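Acinetobacter secreted protease CpaA (PDB 6O38) is a zinc metalloprotease secreted by Acinetobacter, apparently through the type II secretion system, and forms a complex with its chaperone CpaB. Local coordinates at residues S171-K176 / E187-Q192; M116-I121 / T141-S146; S164-N169 / A205-L210. All blocks are in the same frame, centred on the assembly; numbering follows the deposited sequence.

Interaction 1 (S171-K176 / E187-Q192); sequences SEYWFK and EYIKPQ
The indole of Trp174 and the ring of Tyr188 meet obliquely, their planes turned 73° apart, on one face of the antiparallel hairpin of strands 172-178 and 183-195. A classic beta bulge underlies the pair, since Glu187 and Tyr188 both face Trp174. Trp174 CD1 arrives at the edge of the tyrosine ring, near its plane, and lies 3.6 Å from Tyr188 CD2. At the indole's own edge, in the ring plane, Trp174 NE1 donates over 2.9 Å to the anti lone pair of Glu172 OE2. The glutamate suits this place because its extended chain, with CG anti to the backbone N (chi1 179°), carries the carboxylate to the indole N-H, a bond that would restrain the ring's rotation. Pro68 packs against both rings. On the opposite face Ile189 turns CD1 obliquely to the Tyr173 ring, 3.7 Å from Tyr173 CD1, an apolar partner for the ring carbons, while the hydroxyl bonds to Thr166 O.

The bulge's backbone bonds run from Trp174 N to Tyr188 O and from Glu187 N to Trp174 O, each 2.9 Å. Lys176 lies across Glu187 without a salt bridge, NZ to OE1 being 4.0 Å; that oxygen accepts from Tyr178 OH. Beyond the bulge, Lys190 N bonds to Glu172 O, and a water joins the same residues, 2.8 Å from both Glu172 N and Lys190 O.

Interaction 2 (M116-I121 / T141-S146); sequences MQKVLI and TVQVVS
Val119 and Val142 touch across two parallel strands of an StcE-type beta-sandwich domain, with Val119 CG2 3.6 Å from Val142 CG1, each a branched residue well suited to an extended backbone. Around them runs the regular parallel ladder, in which one residue bonds by N and O to two residues of the partner strand. Val119 N donates to Gln143 O at 2.7 Å, and Val119 O accepts from Val145 N at 2.9 Å. Gln117 repeats the pattern with Thr141 O and Gln143 N, and Ile121 N continues it to Val145 O. The strand axes cross at -18°.

On the face carrying Met116, Lys118 and Leu120, Lys118 and Gln143 lie side by side and point the same way, with Lys118 CD 3.2 Å from Gln143 OE1. Selenomethionine Met116 bends at chi3 (-61°) and lays CE 4.0 Å from Thr141 CG2. Leu120 CD2 packs 3.9 Å from Val145 CG1.

Further out, Gln143 NE2 makes a weak hydrogen bond to Glu172 OE2, tying the glutamine to the next strand. Gln117 OE1 accepts from Thr112 N. All five hydrogen bonds across the pair are backbone ones, so they hold the register. Val119, Val142, Val144 and Ile121 add buried apolar packing, partly under Leu167, whereas the Lys118 face is mixed, its polar ends set among apolar neighbours.

Interaction 3 (S164-N169 / A205-L210); sequences SFTLKN and AVNSPL
An inverse gamma turn centred on Phe165 receives the ring of Pro209 between two successive StcE-type beta-sandwich ranges. The turn is marked by a weak backbone bond from Thr166 N to Ser164 O. That same carbonyl oxygen faces the incoming loop, with Pro209 CD lying 3.1 Å from Ser164 O. Ser208 adds a CA-H...O contact, its CA lying 3.4 Å from Ser164 O. Proline fits here because its compact apolar ring packs well on the neighbouring aromatic side chain. The Phe165 side chain meets the proline at about a right angle, and Pro209 CG comes obliquely to the ring, 3.5 Å from Phe165 CD1. Although the first bond of the Phe165 side chain leaves the loop, the ring at the end of the side chain swings back to Pro209.

Along the other flank, Thr166 sets OG1 between its backbone N and carbonyl carbon (chi1 49°), which brings OG1 to 2.6 Å from Asn207 O. Ser164 directs its hydroxyl to a different anchor, hydrogen-bonding with Asn231 ND2 and Asp234 OD2 in the loop ahead of strand 235-240.

Around the turn, Phe165 makes edge-to-face pairs with Tyr173 and Phe175 of strand 172-178. The contact thus joins short strand 166-167 to the loop that follows helix 196-199 and leads into strand 210-215, beside the hairpin of strands 172-178 and 183-195, where Leu210 shares backbone hydrogen bonding with Gln192.

In the fold
Interaction 2 comes first along the chain and closes before the others open; interaction 1 is nested inside the loop closed by interaction 3. The centre of interaction 1 lies about 10 Å from each of the other two centres, which are about 16 Å apart. Strand 141-146 of interaction 2 pairs antiparallel with strand 172-178 of interaction 1, so backbone bonding runs on from one contact to the next. Strand 183-195 then pairs in parallel with strand 210-215, which begins at the end of interaction 3. Interaction 2 is internal to one beta-sandwich unit, while interactions 1 and 3 appear to lead toward its successor in the series that precedes the zinc-binding protease region.

Interaction 1 (S171-K176 / E187-Q192)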
loop_
_atom_site.group_PDB
_atom_site.type_symbol
_atom_site.label_atom_id
_atom_site.label_comp_id
_atom_site.label_asym_id
_atom_site.label_seq_id
_atom_site.Cartn_x
_atom_site.Cartn_y
_atom_site.Cartn_z
ATOM N N SER A 171 -21.070 16.209 -10.598
ATOM C CA SER A 171 -20.681 15.241 -9.583
ATOM C C SER A 171 -20.621 13.837 -10.175
ATOM O O SER A 171 -21.379 13.488 -11.085
ATOM C CB SER A 171 -21.657 15.276 -8.408
ATOM O OG SER A 171 -21.638 16.540 -7.768
ATOM N N GLU A 172 -19.707 13.026 -9.646
ATOM C CA GLU A 172 -19.516 11.666 -10.139
ATOM C C GLU A 172 -18.979 10.803 -9.009
ATOM O O GLU A 172 -17.869 11.040 -8.522
ATOM C CB GLU A 172 -18.564 11.646 -11.337
ATOM C CG GLU A 172 -18.288 10.260 -11.895
ATOM C CD GLU A 172 -17.578 10.308 -13.235
ATOM O OE1 GLU A 172 -17.387 11.421 -13.769
ATOM O OE2 GLU A 172 -17.213 9.233 -13.756
ATOM N N TYR A 173 -19.764 9.809 -8.594
ATOM C CA TYR A 173 -19.377 8.877 -7.542
ATOM C C TYR A 173 -19.505 7.453 -8.058
ATOM O O TYR A 173 -20.516 7.103 -8.676
ATOM C CB TYR A 173 -20.243 9.055 -6.289
ATOM C CG TYR A 173 -20.292 10.468 -5.752
ATOM C CD1 TYR A 173 -19.134 11.219 -5.609
ATOM C CD2 TYR A 173 -21.499 11.049 -5.386
ATOM C CE1 TYR A 173 -19.176 12.510 -5.117
ATOM C CE2 TYR A 173 -21.552 12.338 -4.894
ATOM C CZ TYR A 173 -20.388 13.064 -4.761
ATOM O OH TYR A 173 -20.437 14.349 -4.272
ATOM N N TRP A 174 -18.486 6.638 -7.806
ATOM C CA TRP A 174 -18.497 5.222 -8.146
ATOM C C TRP A 174 -18.539 4.398 -6.866
ATOM O O TRP A 174 -17.709 4.593 -5.971
ATOM C CB TRP A 174 -17.270 4.842 -8.979
ATOM C CG TRP A 174 -17.267 5.409 -10.369
ATOM C CD1 TRP A 174 -17.087 6.715 -10.722
ATOM C CD2 TRP A 174 -17.439 4.684 -11.593
ATOM N NE1 TRP A 174 -17.143 6.849 -12.089
ATOM C CE2 TRP A 174 -17.358 5.616 -12.647
ATOM C CE3 TRP A 174 -17.658 3.337 -11.900
ATOM C CZ2 TRP A 174 -17.485 5.246 -13.984
ATOM C CZ3 TRP A 174 -17.785 2.970 -13.230
ATOM C CH2 TRP A 174 -17.699 3.921 -14.254
ATOM N N PHE A 175 -19.498 3.480 -6.784
ATOM C CA PHE A 175 -19.664 2.608 -5.631
ATOM C C PHE A 175 -19.599 1.151 -6.065
ATOM O O PHE A 175 -20.026 0.797 -7.167
ATOM C CB PHE A 175 -21.000 2.856 -4.916
ATOM C CG PHE A 175 -21.124 4.220 -4.305
ATOM C CD1 PHE A 175 -20.649 4.465 -3.027
ATOM C CD2 PHE A 175 -21.733 5.251 -4.999
ATOM C CE1 PHE A 175 -20.768 5.718 -2.459
ATOM C CE2 PHE A 175 -21.858 6.505 -4.435
ATOM C CZ PHE A 175 -21.374 6.738 -3.164
ATOM N N LYS A 176 -19.067 0.307 -5.184
ATOM C CA LYS A 176 -19.092 -1.136 -5.368
ATOM C C LYS A 176 -19.679 -1.771 -4.117
ATOM O O LYS A 176 -19.289 -1.422 -2.999
ATOM C CB LYS A 176 -17.692 -1.695 -5.649
ATOM C CG LYS A 176 -17.680 -3.174 -6.007
ATOM C CD LYS A 176 -16.390 -3.571 -6.707
ATOM C CE LYS A 176 -15.205 -3.537 -5.758
ATOM N NZ LYS A 176 -13.982 -4.118 -6.379
ATOM N N GLU A 187 -15.426 3.597 -4.459
ATOM C CA GLU A 187 -14.212 3.191 -5.152
ATOM C C GLU A 187 -13.539 4.323 -5.910
ATOM O O GLU A 187 -12.318 4.296 -6.076
ATOM C CB GLU A 187 -14.507 2.045 -6.129
ATOM C CG GLU A 187 -14.887 0.729 -5.461
ATOM C CD GLU A 187 -13.729 0.079 -4.718
ATOM O OE1 GLU A 187 -13.970 -0.903 -3.986
ATOM O OE2 GLU A 187 -12.578 0.548 -4.861
ATOM N N TYR A 188 -14.302 5.312 -6.371
ATOM C CA TYR A 188 -13.733 6.499 -6.995
ATOM C C TYR A 188 -14.655 7.679 -6.736
ATOM O O TYR A 188 -15.865 7.585 -6.965
ATOM C CB TYR A 188 -13.529 6.304 -8.501
ATOM C CG TYR A 188 -13.054 7.556 -9.205
ATOM C CD1 TYR A 188 -11.719 7.936 -9.162
ATOM C CD2 TYR A 188 -13.942 8.361 -9.907
ATOM C CE1 TYR A 188 -11.281 9.082 -9.799
ATOM C CE2 TYR A 188 -13.514 9.509 -10.548
ATOM C CZ TYR A 188 -12.183 9.864 -10.491
ATOM O OH TYR A 188 -11.752 11.006 -11.128
ATOM N N ILE A 189 -14.080 8.782 -6.266
ATOM C CA ILE A 189 -14.815 10.011 -5.998
ATOM C C ILE A 189 -14.191 11.117 -6.834
ATOM O O ILE A 189 -13.010 11.441 -6.659
ATOM C CB ILE A 189 -14.794 10.377 -4.506
ATOM C CG1 ILE A 189 -15.348 9.227 -3.662
ATOM C CG2 ILE A 189 -15.581 11.655 -4.259
ATOM C CD1 ILE A 189 -16.824 8.974 -3.865
ATOM N N LYS A 190 -14.976 11.693 -7.735
ATOM C CA LYS A 190 -14.498 12.818 -8.528
ATOM C C LYS A 190 -14.326 14.028 -7.621
ATOM O O LYS A 190 -15.306 14.479 -7.012
ATOM C CB LYS A 190 -15.469 13.127 -9.664
ATOM C CG LYS A 190 -15.130 14.385 -10.445
ATOM C CD LYS A 190 -15.977 14.493 -11.703
ATOM C CE LYS A 190 -15.731 15.806 -12.426
ATOM N NZ LYS A 190 -16.712 16.023 -13.525
ATOM N N PRO A 191 -13.123 14.580 -7.495
ATOM C CA PRO A 191 -12.896 15.634 -6.505
ATOM C C PRO A 191 -13.532 16.955 -6.902
ATOM O O PRO A 191 -13.623 17.305 -8.081
ATOM C CB PRO A 191 -11.369 15.752 -6.464
ATOM C CG PRO A 191 -10.944 15.344 -7.837
ATOM C CD PRO A 191 -11.897 14.251 -8.245
ATOM N N GLN A 192 -13.984 17.690 -5.889
ATOM C CA GLN A 192 -14.383 19.080 -6.057
ATOM C C GLN A 192 -13.141 19.951 -5.928
ATOM O O GLN A 192 -12.532 20.016 -4.855
ATOM C CB GLN A 192 -15.428 19.486 -5.019
ATOM C CG GLN A 192 -15.927 20.912 -5.185
ATOM C CD GLN A 192 -16.760 21.386 -4.010
ATOM O OE1 GLN A 192 -17.137 20.598 -3.142
ATOM N NE2 GLN A 192 -17.043 22.683 -3.973
HETATM O O HOH W 1 -17.933 14.290 -7.884
#

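Interaction 2 (M116-I121 / T141-S146)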
loop_
_atom_site.group_PDB
_atom_site.type_symbol
_atom_site.label_atom_id
_atom_site.label_comp_id
_atom_site.label_asym_id
_atom_site.label_seq_id
_atom_site.Cartn_x
_atom_site.Cartn_y
_atom_site.Cartn_z
HETATM N N MSE A 116 -21.814 -3.646 -14.054
HETATM C CA MSE A 116 -21.638 -2.199 -14.075
HETATM C C MSE A 116 -22.878 -1.485 -14.604
HETATM O O MSE A 116 -23.398 -1.821 -15.668
HETATM C CB MSE A 116 -20.417 -1.824 -14.913
HETATM C CG MSE A 116 -20.151 -0.333 -14.974
HETATM SE SE MSE A 116 -18.310 0.053 -15.464
HETATM C CE MSE A 116 -17.434 -0.822 -13.959
ATOM N N GLN A 117 -23.347 -0.496 -13.845
ATOM C CA GLN A 117 -24.521 0.280 -14.208
ATOM C C GLN A 117 -24.261 1.747 -13.899
ATOM O O GLN A 117 -23.356 2.089 -13.134
ATOM C CB GLN A 117 -25.773 -0.201 -13.460
ATOM C CG GLN A 117 -26.076 -1.681 -13.632
ATOM C CD GLN A 117 -27.319 -2.111 -12.882
ATOM O OE1 GLN A 117 -28.368 -1.474 -12.976
ATOM N NE2 GLN A 117 -27.204 -3.194 -12.122
ATOM N N LYS A 118 -25.061 2.617 -14.510
ATOM C CA LYS A 118 -24.951 4.056 -14.317
ATOM C C LYS A 118 -26.280 4.610 -13.828
ATOM O O LYS A 118 -27.323 4.365 -14.443
ATOM C CB LYS A 118 -24.536 4.757 -15.613
ATOM C CG LYS A 118 -24.499 6.274 -15.509
ATOM C CD LYS A 118 -23.708 6.890 -16.652
ATOM C CE LYS A 118 -24.574 7.824 -17.482
ATOM N NZ LYS A 118 -23.802 8.988 -17.998
ATOM N N VAL A 119 -26.241 5.354 -12.727
ATOM C CA VAL A 119 -27.395 6.098 -12.236
ATOM C C VAL A 119 -27.178 7.562 -12.590
ATOM O O VAL A 119 -26.247 8.202 -12.086
ATOM C CB VAL A 119 -27.589 5.911 -10.723
ATOM C CG1 VAL A 119 -28.720 6.795 -10.222
ATOM C CG2 VAL A 119 -27.876 4.452 -10.407
ATOM N N LEU A 120 -28.038 8.096 -13.452
ATOM C CA LEU A 120 -27.859 9.418 -14.035
ATOM C C LEU A 120 -29.051 10.292 -13.664
ATOM O O LEU A 120 -30.203 9.904 -13.887
ATOM C CB LEU A 120 -27.676 9.291 -15.554
ATOM C CG LEU A 120 -27.572 10.450 -16.547
ATOM C CD1 LEU A 120 -28.910 10.671 -17.218
ATOM C CD2 LEU A 120 -27.042 11.736 -15.912
ATOM N N ILE A 121 -28.769 11.464 -13.098
ATOM C CA ILE A 121 -29.785 12.410 -12.645
ATOM C C ILE A 121 -29.794 13.615 -13.577
ATOM O O ILE A 121 -28.737 14.187 -13.872
ATOM C CB ILE A 121 -29.531 12.846 -11.192
ATOM C CG1 ILE A 121 -29.634 11.646 -10.249
ATOM C CG2 ILE A 121 -30.506 13.938 -10.781
ATOM C CD1 ILE A 121 -29.429 11.999 -8.796
ATOM N N THR A 141 -20.922 -2.673 -9.465
ATOM C CA THR A 141 -20.347 -1.336 -9.479
ATOM C C THR A 141 -21.331 -0.385 -10.146
ATOM O O THR A 141 -21.867 -0.690 -11.216
ATOM C CB THR A 141 -19.007 -1.318 -10.218
ATOM O OG1 THR A 141 -18.102 -2.233 -9.587
ATOM C CG2 THR A 141 -18.402 0.077 -10.195
ATOM N N VAL A 142 -21.575 0.757 -9.509
ATOM C CA VAL A 142 -22.527 1.742 -10.001
ATOM C C VAL A 142 -21.842 3.099 -10.072
ATOM O O VAL A 142 -21.110 3.485 -9.153
ATOM C CB VAL A 142 -23.780 1.812 -9.101
ATOM C CG1 VAL A 142 -24.693 2.945 -9.533
ATOM C CG2 VAL A 142 -24.522 0.488 -9.127
ATOM N N GLN A 143 -22.080 3.820 -11.164
ATOM C CA GLN A 143 -21.610 5.190 -11.322
ATOM C C GLN A 143 -22.793 6.130 -11.140
ATOM O O GLN A 143 -23.751 6.087 -11.921
ATOM C CB GLN A 143 -20.963 5.400 -12.691
ATOM C CG GLN A 143 -20.754 6.864 -13.048
ATOM C CD GLN A 143 -20.271 7.061 -14.472
ATOM O OE1 GLN A 143 -20.750 6.408 -15.398
ATOM N NE2 GLN A 143 -19.316 7.966 -14.652
ATOM N N VAL A 144 -22.729 6.971 -10.114
ATOM C CA VAL A 144 -23.777 7.943 -9.827
ATOM C C VAL A 144 -23.314 9.296 -10.343
ATOM O O VAL A 144 -22.297 9.833 -9.884
ATOM C CB VAL A 144 -24.098 7.996 -8.324
ATOM C CG1 VAL A 144 -25.320 8.863 -8.075
ATOM C CG2 VAL A 144 -24.316 6.592 -7.780
ATOM N N VAL A 145 -24.057 9.852 -11.296
ATOM C CA VAL A 145 -23.685 11.088 -11.973
ATOM C C VAL A 145 -24.932 11.947 -12.123
ATOM O O VAL A 145 -26.034 11.429 -12.338
ATOM C CB VAL A 145 -23.022 10.808 -13.340
ATOM C CG1 VAL A 145 -23.959 10.017 -14.243
ATOM C CG2 VAL A 145 -22.583 12.103 -14.010
ATOM N N SER A 146 -24.765 13.260 -11.986
ATOM C CA SER A 146 -25.869 14.203 -12.099
ATOM C C SER A 146 -25.490 15.332 -13.045
ATOM O O SER A 146 -24.384 15.873 -12.960
ATOM C CB SER A 146 -26.252 14.774 -10.729
ATOM O OG SER A 146 -27.219 15.803 -10.858
#

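Interaction 3 (S164-N169 / A205-L210)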
loop_
_atom_site.group_PDB
_atom_site.type_symbol
_atom_site.label_atom_id
_atom_site.label_comp_id
_atom_site.label_asym_id
_atom_site.label_seq_id
_atom_site.Cartn_x
_atom_site.Cartn_y
_atom_site.Cartn_z
ATOM N N SER A 164 -20.591 13.270 2.691
ATOM C CA SER A 164 -21.389 14.321 2.058
ATOM C C SER A 164 -21.617 13.988 0.582
ATOM O O SER A 164 -21.168 14.685 -0.330
ATOM C CB SER A 164 -20.707 15.672 2.223
ATOM O OG SER A 164 -20.447 15.952 3.587
ATOM N N PHE A 165 -22.356 12.902 0.355
ATOM C CA PHE A 165 -22.635 12.426 -1.002
ATOM C C PHE A 165 -23.768 13.250 -1.616
ATOM O O PHE A 165 -24.877 12.773 -1.866
ATOM C CB PHE A 165 -22.971 10.940 -0.995
ATOM C CG PHE A 165 -21.797 10.052 -0.698
ATOM C CD1 PHE A 165 -20.791 9.877 -1.633
ATOM C CD2 PHE A 165 -21.706 9.381 0.510
ATOM C CE1 PHE A 165 -19.709 9.061 -1.364
ATOM C CE2 PHE A 165 -20.629 8.558 0.783
ATOM C CZ PHE A 165 -19.629 8.399 -0.155
ATOM N N THR A 166 -23.466 14.520 -1.865
ATOM C CA THR A 166 -24.391 15.400 -2.561
ATOM C C THR A 166 -24.067 15.416 -4.049
ATOM O O THR A 166 -22.909 15.285 -4.454
ATOM C CB THR A 166 -24.330 16.821 -1.995
ATOM O OG1 THR A 166 -22.967 17.251 -1.915
ATOM C CG2 THR A 166 -24.953 16.867 -0.606
ATOM N N LEU A 167 -25.105 15.585 -4.863
ATOM C CA LEU A 167 -24.994 15.473 -6.314
ATOM C C LEU A 167 -25.424 16.787 -6.951
ATOM O O LEU A 167 -26.615 17.119 -6.955
ATOM C CB LEU A 167 -25.845 14.314 -6.833
ATOM C CG LEU A 167 -25.412 12.911 -6.412
ATOM C CD1 LEU A 167 -26.591 11.955 -6.440
ATOM C CD2 LEU A 167 -24.296 12.414 -7.317
ATOM N N LYS A 168 -24.462 17.526 -7.490
ATOM C CA LYS A 168 -24.723 18.702 -8.305
ATOM C C LYS A 168 -24.267 18.428 -9.737
ATOM O O LYS A 168 -23.760 17.347 -10.058
ATOM C CB LYS A 168 -24.030 19.937 -7.723
ATOM C CG LYS A 168 -22.526 19.977 -7.938
ATOM C CD LYS A 168 -21.940 21.299 -7.458
ATOM C CE LYS A 168 -20.430 21.340 -7.630
ATOM N NZ LYS A 168 -19.722 20.481 -6.646
ATOM N N ASN A 169 -24.467 19.417 -10.609
ATOM C CA ASN A 169 -24.021 19.310 -11.993
ATOM C C ASN A 169 -22.517 19.071 -12.061
ATOM O O ASN A 169 -21.724 19.944 -11.691
ATOM C CB ASN A 169 -24.397 20.569 -12.778
ATOM C CG ASN A 169 -24.096 20.445 -14.261
ATOM O OD1 ASN A 169 -23.945 19.342 -14.786
ATOM N ND2 ASN A 169 -24.010 21.581 -14.944
ATOM N N ALA A 205 -17.207 25.134 5.328
ATOM C CA ALA A 205 -17.815 23.815 5.272
ATOM C C ALA A 205 -17.462 23.150 3.950
ATOM O O ALA A 205 -17.144 23.816 2.962
ATOM C CB ALA A 205 -19.337 23.888 5.444
ATOM N N VAL A 206 -17.524 21.821 3.946
ATOM C CA VAL A 206 -17.280 21.048 2.738
ATOM C C VAL A 206 -18.610 20.744 2.061
ATOM O O VAL A 206 -19.675 20.746 2.683
ATOM C CB VAL A 206 -16.499 19.750 3.034
ATOM C CG1 VAL A 206 -15.105 20.077 3.545
ATOM C CG2 VAL A 206 -17.255 18.891 4.034
ATOM N N ASN A 207 -18.541 20.469 0.759
ATOM C CA ASN A 207 -19.722 20.261 -0.064
ATOM C C ASN A 207 -19.774 18.888 -0.716
ATOM O O ASN A 207 -20.779 18.566 -1.359
ATOM C CB ASN A 207 -19.800 21.339 -1.158
ATOM C CG ASN A 207 -21.220 21.771 -1.455
ATOM O OD1 ASN A 207 -22.169 21.304 -0.825
ATOM N ND2 ASN A 207 -21.376 22.675 -2.418
ATOM N N SER A 208 -18.733 18.075 -0.569
ATOM C CA SER A 208 -18.626 16.803 -1.270
ATOM C C SER A 208 -17.689 15.907 -0.470
ATOM O O SER A 208 -16.988 16.381 0.434
ATOM C CB SER A 208 -18.112 17.007 -2.708
ATOM O OG SER A 208 -16.730 17.320 -2.717
ATOM N N PRO A 209 -17.657 14.600 -0.766
ATOM C CA PRO A 209 -16.788 13.705 0.018
ATOM C C PRO A 209 -15.305 13.937 -0.205
ATOM O O PRO A 209 -14.497 13.459 0.602
ATOM C CB PRO A 209 -17.202 12.301 -0.450
ATOM C CG PRO A 209 -18.515 12.478 -1.121
ATOM C CD PRO A 209 -18.494 13.844 -1.713
ATOM N N LEU A 210 -14.916 14.648 -1.261
ATOM C CA LEU A 210 -13.505 14.879 -1.562
ATOM C C LEU A 210 -13.347 16.295 -2.095
ATOM O O LEU A 210 -13.771 16.589 -3.218
ATOM C CB LEU A 210 -12.982 13.853 -2.569
ATOM C CG LEU A 210 -11.501 13.958 -2.933
ATOM C CD1 LEU A 210 -10.642 13.887 -1.680
ATOM C CD2 LEU A 210 -11.112 12.866 -3.918
#